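Local atomic coordinates of hypothetical protein AF1432 (Archaeoglobus fulgidus, PDB entry 1YOY), a protein that probably hydrolyses 2'-deoxyribonucleoside 5'-phosphates to the deoxyribonucleoside and phosphate, as a metal-dependent homodimer. Residues G20-T25 / H76-A81; L130-V135 / R163-R168. One frame throughout, in Å; residues are numbered along the deposited sequence.

The chain begins with helix 10-20, and its exit, residues 20-25, is the first half of contact 1. Helices 41-58 and 63-76 follow. Residues 76-81, at the exit of helix 63-76, come back to the start and close contact 1. Contact 2 opens later, on helix 119-138, and closes on helix 156-168 near the C terminus. The two contacts therefore follow in series and neither nest nor cross. Their centres are 24 Å apart, on opposite sides of the chain's centre. Contact 1 joins the loop after helix 10-20 to the end of helix 63-76, where His76 and Asp77 probably form the HD pair. Contact 2 ties the last helix to helix 119-138. Both touch the second subunit.

Contact 1: G20-T25 / H76-A81; sequences GSLKLT and HDLHEA
Leu22 reaches from the turn after helix 10-20 to Leu78, Glu80 and Ala81. Residues 76-81 leave the end of helix 63-76, and a 3-10 segment covers 78-81. His76 and Asp77 fit the HD pair of the HD-domain fold. His44 and Asp126 would complete that pattern, and no metal is bound to these side chains here. His76 ND1 donates a hydrogen bond of 3.2 Å to Asp77 OD1, meeting it from above the carboxylate plane. Asp77 OD2 is hydrogen-bonded to Ser45 on helix 41-58. The carbonyl of Asp77 faces the first segment, with its O 3.9 Å from Leu22 CD2. Leu78 comes next. Leu78 CD2 lies 3.3 Å from Leu22 CD1, tighter than usual for two carbons, and the two side chains cross at about a right angle. Phe46 of the second subunit packs on both leucines. At Glu80 the backbone does much of the touching. Thr25 CG2 approaches the Glu80 O, while Thr25 OG1 turns back and donates a hydrogen bond of 2.8 Å to Ser21 O. Leu24 N reaches the same oxygen from the opposite face. Leu22 CD2 rests near the peptide joining Glu80 to Ala81, 3.6 Å from Ala81 N. With an alanine in place of Leu22, both methyls are gone, and a gap would probably open between Leu78 CD2 and the Glu80-Ala81 peptide. Ala81 ends the contact. Ala81 CB is 4.1 Å from Leu22 CD2 and also meets Ser21 OG. The Ser21 hydroxyl is hydrogen-bonded to the carbonyl of Glu18. Ser21 OG lies between the backbone N and the carbonyl carbon, chi1 78°, and sits 3.1 Å from Ala81 CB.

Contact 2: L130-V135 / R163-R168; sequences LAFQGV and RVLMER
Leu165 projects from helix 156-168 into a groove lined by Ala131, Phe132 and Val135 of helix 119-138. The motif is a pair of nearly parallel helices within the all-helical HD-domain fold. The axes of the two short segments run at 6° to each other and come within 10.7 Å. The packing between them is apolar, with no hydrogen bond from one segment to the other. Leu165 gives the most surface to it. Its CG is anti to the backbone N, with chi1 at 168°, and this carries both methyls across to the other helix. Leu165 CD1 sits over one face of the Phe132 ring. Leu165 CD1 is 3.7 Å from the centroid of that ring and close to the ring normal, which makes a CH-pi contact. Leu165 CD2 meets Ala131 CB at 3.7 Å. Leu165 CD2 also lies 3.8 Å from Phe132 CD1, so both branches of the leucine touch the aromatic ring. The Phe132 ring meets the ring of His17 of the second subunit with the planes at about 60°, and the Phe132 side chain also touches Ile161 and Arg47 of its own chain. The same His17 of the second subunit packs on Leu165 and Val135, and Arg168 adds a salt bridge to Asp10 of that subunit, so the helix pair also forms part of the dimer interface. Val135 lies one turn after Ala131 and flanks Leu165 there. Val135 CG2 comes within 4.0 Å of Leu165 CD1. The same methyl meets Met166, whose chain bends at both chi2 and chi3 and brings Met166 SD to 3.8 Å from Val135 CG2.

Contact 1: G20-T25 / H76-A81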
ATOM      1  N   GLY A  20       4.888  -4.469   8.775  1.00 20.02           N
ATOM      2  CA  GLY A  20       5.408  -3.103   9.064  1.00 20.64           C
ATOM      3  C   GLY A  20       6.897  -2.980   8.720  1.00 20.47           C
ATOM      4  O   GLY A  20       7.390  -1.860   8.465  1.00 21.81           O
ATOM      5  N   SER A  21       7.627  -4.099   8.722  1.00 19.33           N
ATOM      6  CA  SER A  21       9.099  -4.081   8.374  1.00 21.61           C
ATOM      7  C   SER A  21       9.308  -3.681   6.910  1.00 20.78           C
ATOM      8  O   SER A  21      10.386  -3.214   6.549  1.00 22.47           O
ATOM      9  CB  SER A  21       9.838  -5.437   8.616  1.00 21.34           C
ATOM     10  OG  SER A  21       9.564  -6.360   7.565  1.00 22.65           O
ATOM     11  N   LEU A  22       8.308  -3.858   6.058  1.00 18.51           N
ATOM     12  CA  LEU A  22       8.446  -3.336   4.681  1.00 18.67           C
ATOM     13  C   LEU A  22       8.449  -1.812   4.603  1.00 18.44           C
ATOM     14  O   LEU A  22       8.893  -1.272   3.611  1.00 19.20           O
ATOM     15  CB  LEU A  22       7.383  -3.940   3.750  1.00 19.75           C
ATOM     16  CG  LEU A  22       7.554  -5.466   3.724  1.00 23.44           C
ATOM     17  CD1 LEU A  22       6.336  -6.079   3.143  1.00 27.79           C
ATOM     18  CD2 LEU A  22       8.810  -5.843   2.908  1.00 23.63           C
ATOM     19  N   LYS A  23       8.004  -1.117   5.655  1.00 18.32           N
ATOM     20  CA  LYS A  23       8.136   0.325   5.726  1.00 19.00           C
ATOM     21  C   LYS A  23       9.597   0.680   6.019  1.00 19.92           C
ATOM     22  O   LYS A  23      10.016   1.802   5.793  1.00 21.79           O
ATOM     23  CB  LYS A  23       7.282   0.945   6.833  1.00 16.01           C
ATOM     24  CG  LYS A  23       5.788   0.632   6.880  1.00 20.19           C
ATOM     25  CD  LYS A  23       5.188   1.542   8.027  1.00 19.15           C
ATOM     26  CE  LYS A  23       3.767   1.181   8.341  1.00 19.73           C
ATOM     27  NZ  LYS A  23       3.137   2.203   9.316  1.00 15.96           N
ATOM     28  N   LEU A  24      10.360  -0.284   6.485  1.00 21.53           N
ATOM     29  CA  LEU A  24      11.718  -0.063   6.927  1.00 23.47           C
ATOM     30  C   LEU A  24      12.702  -0.692   5.924  1.00 25.27           C
ATOM     31  O   LEU A  24      13.898  -0.720   6.173  1.00 27.31           O
ATOM     32  CB  LEU A  24      11.915  -0.683   8.322  1.00 22.71           C
ATOM     33  CG  LEU A  24      10.915  -0.135   9.337  1.00 23.60           C
ATOM     34  CD1 LEU A  24      11.035  -0.914  10.637  1.00 24.53           C
ATOM     35  CD2 LEU A  24      11.064   1.387   9.512  1.00 23.49           C
ATOM     36  N   THR A  25      12.190  -1.241   4.828  1.00 24.77           N
ATOM     37  CA  THR A  25      13.025  -1.939   3.876  1.00 24.40           C
ATOM     38  C   THR A  25      13.120  -1.032   2.616  1.00 25.35           C
ATOM     39  O   THR A  25      12.126  -0.847   1.929  1.00 23.20           O
ATOM     40  CB  THR A  25      12.410  -3.322   3.527  1.00 25.68           C
ATOM     41  OG1 THR A  25      12.247  -4.098   4.727  1.00 26.50           O
ATOM     42  CG2 THR A  25      13.272  -4.116   2.523  1.00 23.93           C
ATOM     43  N   HIS A  76       2.427  -9.178  -3.034  1.00 25.44           N
ATOM     44  CA  HIS A  76       3.464  -9.691  -3.924  1.00 26.31           C
ATOM     45  C   HIS A  76       4.883  -9.556  -3.353  1.00 26.19           C
ATOM     46  O   HIS A  76       5.716 -10.444  -3.536  1.00 24.50           O
ATOM     47  CB  HIS A  76       3.394  -9.014  -5.286  1.00 25.74           C
ATOM     48  CG  HIS A  76       4.440  -9.512  -6.229  1.00 28.47           C
ATOM     49  ND1 HIS A  76       5.644  -8.863  -6.422  1.00 29.45           N
ATOM     50  CD2 HIS A  76       4.483 -10.628  -6.991  1.00 32.30           C
ATOM     51  CE1 HIS A  76       6.376  -9.550  -7.280  1.00 34.14           C
ATOM     52  NE2 HIS A  76       5.690 -10.619  -7.647  1.00 34.11           N
ATOM     53  N   ASP A  77       5.147  -8.463  -2.645  1.00 27.32           N
ATOM     54  CA  ASP A  77       6.489  -8.224  -2.108  1.00 28.96           C
ATOM     55  C   ASP A  77       6.640  -8.495  -0.620  1.00 29.22           C
ATOM     56  O   ASP A  77       7.676  -8.172  -0.058  1.00 29.31           O
ATOM     57  CB  ASP A  77       6.894  -6.770  -2.337  1.00 30.82           C
ATOM     58  CG  ASP A  77       7.034  -6.426  -3.804  1.00 35.64           C
ATOM     59  OD1 ASP A  77       7.684  -7.202  -4.566  1.00 41.14           O
ATOM     60  OD2 ASP A  77       6.447  -5.391  -4.183  1.00 41.38           O
ATOM     61  N   LEU A  78       5.616  -9.050   0.029  1.00 30.24           N
ATOM     62  CA  LEU A  78       5.680  -9.313   1.476  1.00 30.77           C
ATOM     63  C   LEU A  78       6.889 -10.189   1.872  1.00 32.56           C
ATOM     64  O   LEU A  78       7.512  -9.981   2.940  1.00 32.05           O
ATOM     65  CB  LEU A  78       4.395  -9.967   1.958  1.00 30.85           C
ATOM     66  CG  LEU A  78       3.171  -9.057   2.003  1.00 30.28           C
ATOM     67  CD1 LEU A  78       2.031  -9.757   2.681  1.00 28.79           C
ATOM     68  CD2 LEU A  78       3.434  -7.679   2.690  1.00 33.62           C
ATOM     69  N   HIS A  79       7.241 -11.153   1.019  1.00 32.97           N
ATOM     70  CA  HIS A  79       8.420 -12.014   1.277  1.00 34.43           C
ATOM     71  C   HIS A  79       9.753 -11.257   1.489  1.00 35.53           C
ATOM     72  O   HIS A  79      10.658 -11.746   2.184  1.00 35.97           O
ATOM     73  CB  HIS A  79       8.547 -13.068   0.163  1.00 35.25           C
ATOM     74  CG  HIS A  79       8.847 -12.475  -1.171  1.00 35.13           C
ATOM     75  ND1 HIS A  79       7.860 -12.057  -2.033  1.00 38.20           N
ATOM     76  CD2 HIS A  79      10.026 -12.127  -1.747  1.00 37.04           C
ATOM     77  CE1 HIS A  79       8.415 -11.516  -3.106  1.00 37.30           C
ATOM     78  NE2 HIS A  79       9.728 -11.552  -2.959  1.00 39.14           N
ATOM     79  N   GLU A  80       9.874 -10.065   0.926  1.00 35.61           N
ATOM     80  CA  GLU A  80      11.091  -9.270   1.092  1.00 38.40           C
ATOM     81  C   GLU A  80      11.359  -8.776   2.529  1.00 39.10           C
ATOM     82  O   GLU A  80      12.395  -8.145   2.778  1.00 39.45           O
ATOM     83  CB  GLU A  80      11.117  -8.093   0.101  1.00 37.74           C
ATOM     84  CG  GLU A  80      11.251  -8.547  -1.337  1.00 39.10           C
ATOM     85  CD  GLU A  80      11.274  -7.394  -2.326  1.00 41.35           C
ATOM     86  OE1 GLU A  80      11.392  -6.223  -1.906  1.00 44.99           O
ATOM     87  OE2 GLU A  80      11.171  -7.666  -3.548  1.00 45.64           O
ATOM     88  N   ALA A  81      10.431  -9.034   3.455  1.00 39.13           N
ATOM     89  CA  ALA A  81      10.670  -8.781   4.886  1.00 40.72           C
ATOM     90  C   ALA A  81      11.661  -9.805   5.442  1.00 41.81           C
ATOM     91  O   ALA A  81      12.399  -9.521   6.394  1.00 42.66           O
ATOM     92  CB  ALA A  81       9.360  -8.840   5.692  1.00 40.28           C
TER

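Contact 2: L130-V135 / R163-R168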
ATOM      1  N   LEU A 130       7.856   1.089 -10.905  1.00 18.76           N
ATOM      2  CA  LEU A 130       9.270   1.344 -11.188  1.00 21.26           C
ATOM      3  C   LEU A 130       9.534   2.457 -12.196  1.00 20.46           C
ATOM      4  O   LEU A 130      10.368   3.323 -11.964  1.00 20.63           O
ATOM      5  CB  LEU A 130       9.962   0.053 -11.680  1.00 20.27           C
ATOM      6  CG  LEU A 130      11.504   0.127 -11.857  1.00 21.29           C
ATOM      7  CD1 LEU A 130      12.227   0.674 -10.598  1.00 23.25           C
ATOM      8  CD2 LEU A 130      12.065  -1.285 -12.223  1.00 24.32           C
ATOM      9  N   ALA A 131       8.874   2.397 -13.345  1.00 19.31           N
ATOM     10  CA  ALA A 131       9.059   3.412 -14.352  1.00 18.86           C
ATOM     11  C   ALA A 131       8.570   4.796 -13.906  1.00 19.02           C
ATOM     12  O   ALA A 131       9.268   5.792 -14.123  1.00 19.85           O
ATOM     13  CB  ALA A 131       8.427   2.974 -15.703  1.00 17.51           C
ATOM     14  N   PHE A 132       7.427   4.872 -13.225  1.00 17.46           N
ATOM     15  CA  PHE A 132       6.973   6.121 -12.625  1.00 18.52           C
ATOM     16  C   PHE A 132       8.004   6.750 -11.692  1.00 19.11           C
ATOM     17  O   PHE A 132       8.343   7.928 -11.828  1.00 19.63           O
ATOM     18  CB  PHE A 132       5.598   5.938 -11.955  1.00 18.60           C
ATOM     19  CG  PHE A 132       4.415   6.192 -12.929  1.00 18.68           C
ATOM     20  CD1 PHE A 132       3.979   5.177 -13.756  1.00 19.45           C
ATOM     21  CD2 PHE A 132       3.775   7.443 -12.982  1.00 19.05           C
ATOM     22  CE1 PHE A 132       2.912   5.365 -14.662  1.00 17.35           C
ATOM     23  CE2 PHE A 132       2.691   7.682 -13.891  1.00 19.61           C
ATOM     24  CZ  PHE A 132       2.262   6.640 -14.747  1.00 17.52           C
ATOM     25  N   GLN A 133       8.542   5.917 -10.810  1.00 19.49           N
ATOM     26  CA  GLN A 133       9.509   6.310  -9.810  1.00 18.84           C
ATOM     27  C   GLN A 133      10.834   6.728 -10.474  1.00 18.94           C
ATOM     28  O   GLN A 133      11.486   7.683  -9.988  1.00 19.54           O
ATOM     29  CB  GLN A 133       9.714   5.163  -8.811  1.00 17.41           C
ATOM     30  CG  GLN A 133      10.584   5.601  -7.542  1.00 20.25           C
ATOM     31  CD  GLN A 133       9.966   6.799  -6.799  1.00 21.30           C
ATOM     32  OE1 GLN A 133      10.442   7.945  -6.934  1.00 22.63           O
ATOM     33  NE2 GLN A 133       8.878   6.555  -6.073  1.00 18.86           N
ATOM     34  N   GLY A 134      11.231   6.027 -11.538  1.00 18.16           N
ATOM     35  CA  GLY A 134      12.445   6.362 -12.332  1.00 19.65           C
ATOM     36  C   GLY A 134      12.315   7.770 -12.952  1.00 20.57           C
ATOM     37  O   GLY A 134      13.208   8.597 -12.816  1.00 20.25           O
ATOM     38  N   VAL A 135      11.188   8.040 -13.603  1.00 20.70           N
ATOM     39  CA  VAL A 135      10.849   9.378 -14.100  1.00 21.53           C
ATOM     40  C   VAL A 135      10.919  10.450 -12.982  1.00 22.22           C
ATOM     41  O   VAL A 135      11.554  11.507 -13.165  1.00 23.01           O
ATOM     42  CB  VAL A 135       9.477   9.390 -14.862  1.00 22.33           C
ATOM     43  CG1 VAL A 135       9.048  10.814 -15.265  1.00 20.79           C
ATOM     44  CG2 VAL A 135       9.562   8.541 -16.148  1.00 23.97           C
ATOM     45  N   ARG A 163       3.502   4.544 -22.476  1.00 24.91           N
ATOM     46  CA  ARG A 163       3.744   5.467 -23.577  1.00 26.27           C
ATOM     47  C   ARG A 163       3.533   6.942 -23.211  1.00 24.16           C
ATOM     48  O   ARG A 163       4.393   7.811 -23.501  1.00 25.07           O
ATOM     49  CB  ARG A 163       2.873   5.078 -24.768  1.00 27.20           C
ATOM     50  CG  ARG A 163       3.166   5.918 -25.981  1.00 31.22           C
ATOM     51  CD  ARG A 163       2.203   5.639 -27.137  1.00 36.83           C
ATOM     52  NE  ARG A 163       2.486   6.549 -28.254  1.00 39.89           N
ATOM     53  CZ  ARG A 163       1.698   6.744 -29.319  1.00 42.61           C
ATOM     54  NH1 ARG A 163       0.542   6.107 -29.446  0.50 37.96           N
ATOM     55  NH2 ARG A 163       2.087   7.600 -30.267  1.00 42.53           N
ATOM     56  N   VAL A 164       2.409   7.215 -22.553  1.00 23.33           N
ATOM     57  CA  VAL A 164       2.059   8.519 -22.142  1.00 23.09           C
ATOM     58  C   VAL A 164       3.060   8.988 -21.068  1.00 23.10           C
ATOM     59  O   VAL A 164       3.473  10.140 -21.082  1.00 23.49           O
ATOM     60  CB  VAL A 164       0.570   8.616 -21.639  1.00 24.23           C
ATOM     61  CG1 VAL A 164       0.217  10.034 -21.122  1.00 24.41           C
ATOM     62  CG2 VAL A 164      -0.408   8.247 -22.787  1.00 25.70           C
ATOM     63  N   LEU A 165       3.423   8.099 -20.140  1.00 22.32           N
ATOM     64  CA  LEU A 165       4.377   8.430 -19.061  1.00 21.84           C
ATOM     65  C   LEU A 165       5.699   8.924 -19.638  1.00 22.94           C
ATOM     66  O   LEU A 165       6.260   9.939 -19.181  1.00 23.51           O
ATOM     67  CB  LEU A 165       4.648   7.196 -18.201  1.00 19.84           C
ATOM     68  CG  LEU A 165       5.838   7.275 -17.212  1.00 21.74           C
ATOM     69  CD1 LEU A 165       5.610   8.263 -16.089  1.00 20.18           C
ATOM     70  CD2 LEU A 165       6.319   5.888 -16.695  1.00 19.23           C
ATOM     71  N   MET A 166       6.187   8.181 -20.632  1.00 24.15           N
ATOM     72  CA  MET A 166       7.417   8.502 -21.320  1.00 26.62           C
ATOM     73  C   MET A 166       7.294   9.670 -22.290  1.00 29.51           C
ATOM     74  O   MET A 166       8.274  10.357 -22.530  1.00 30.17           O
ATOM     75  CB  MET A 166       8.045   7.250 -21.948  1.00 25.23           C
ATOM     76  CG  MET A 166       8.366   6.165 -20.838  1.00 24.03           C
ATOM     77  SD  MET A 166       9.448   6.684 -19.451  1.00 15.24           S
ATOM     78  CE  MET A 166      11.004   6.383 -20.290  1.00 25.27           C
ATOM     79  N   GLU A 167       6.104   9.926 -22.826  1.00 32.58           N
ATOM     80  CA  GLU A 167       5.959  11.080 -23.733  1.00 36.73           C
ATOM     81  C   GLU A 167       5.877  12.405 -22.965  1.00 38.04           C
ATOM     82  O   GLU A 167       6.415  13.417 -23.414  1.00 39.44           O
ATOM     83  CB  GLU A 167       4.812  10.877 -24.740  1.00 36.05           C
ATOM     84  CG  GLU A 167       3.521  11.544 -24.420  1.00 39.61           C
ATOM     85  CD  GLU A 167       2.381  11.051 -25.320  1.00 41.23           C
ATOM     86  OE1 GLU A 167       1.208  11.284 -24.929  1.00 48.11           O
ATOM     87  OE2 GLU A 167       2.653  10.425 -26.383  1.00 45.33           O
ATOM     88  N   ARG A 168       5.253  12.394 -21.782  1.00 38.75           N
ATOM     89  CA  ARG A 168       5.217  13.584 -20.927  1.00 39.22           C
ATOM     90  C   ARG A 168       6.546  13.763 -20.163  1.00 38.66           C
ATOM     91  O   ARG A 168       7.109  14.858 -20.166  1.00 38.76           O
ATOM     92  CB  ARG A 168       4.010  13.556 -19.965  1.00 39.84           C
ATOM     93  CG  ARG A 168       2.729  12.929 -20.542  1.00 44.28           C
ATOM     94  CD  ARG A 168       1.783  13.897 -21.280  1.00 52.83           C
ATOM     95  NE  ARG A 168       2.263  14.385 -22.590  1.00 58.05           N
ATOM     96  CZ  ARG A 168       1.516  15.049 -23.484  1.00 60.65           C
ATOM     97  NH1 ARG A 168       2.053  15.462 -24.640  1.00 58.31           N
ATOM     98  NH2 ARG A 168       0.228  15.302 -23.236  1.00 60.51           N
TER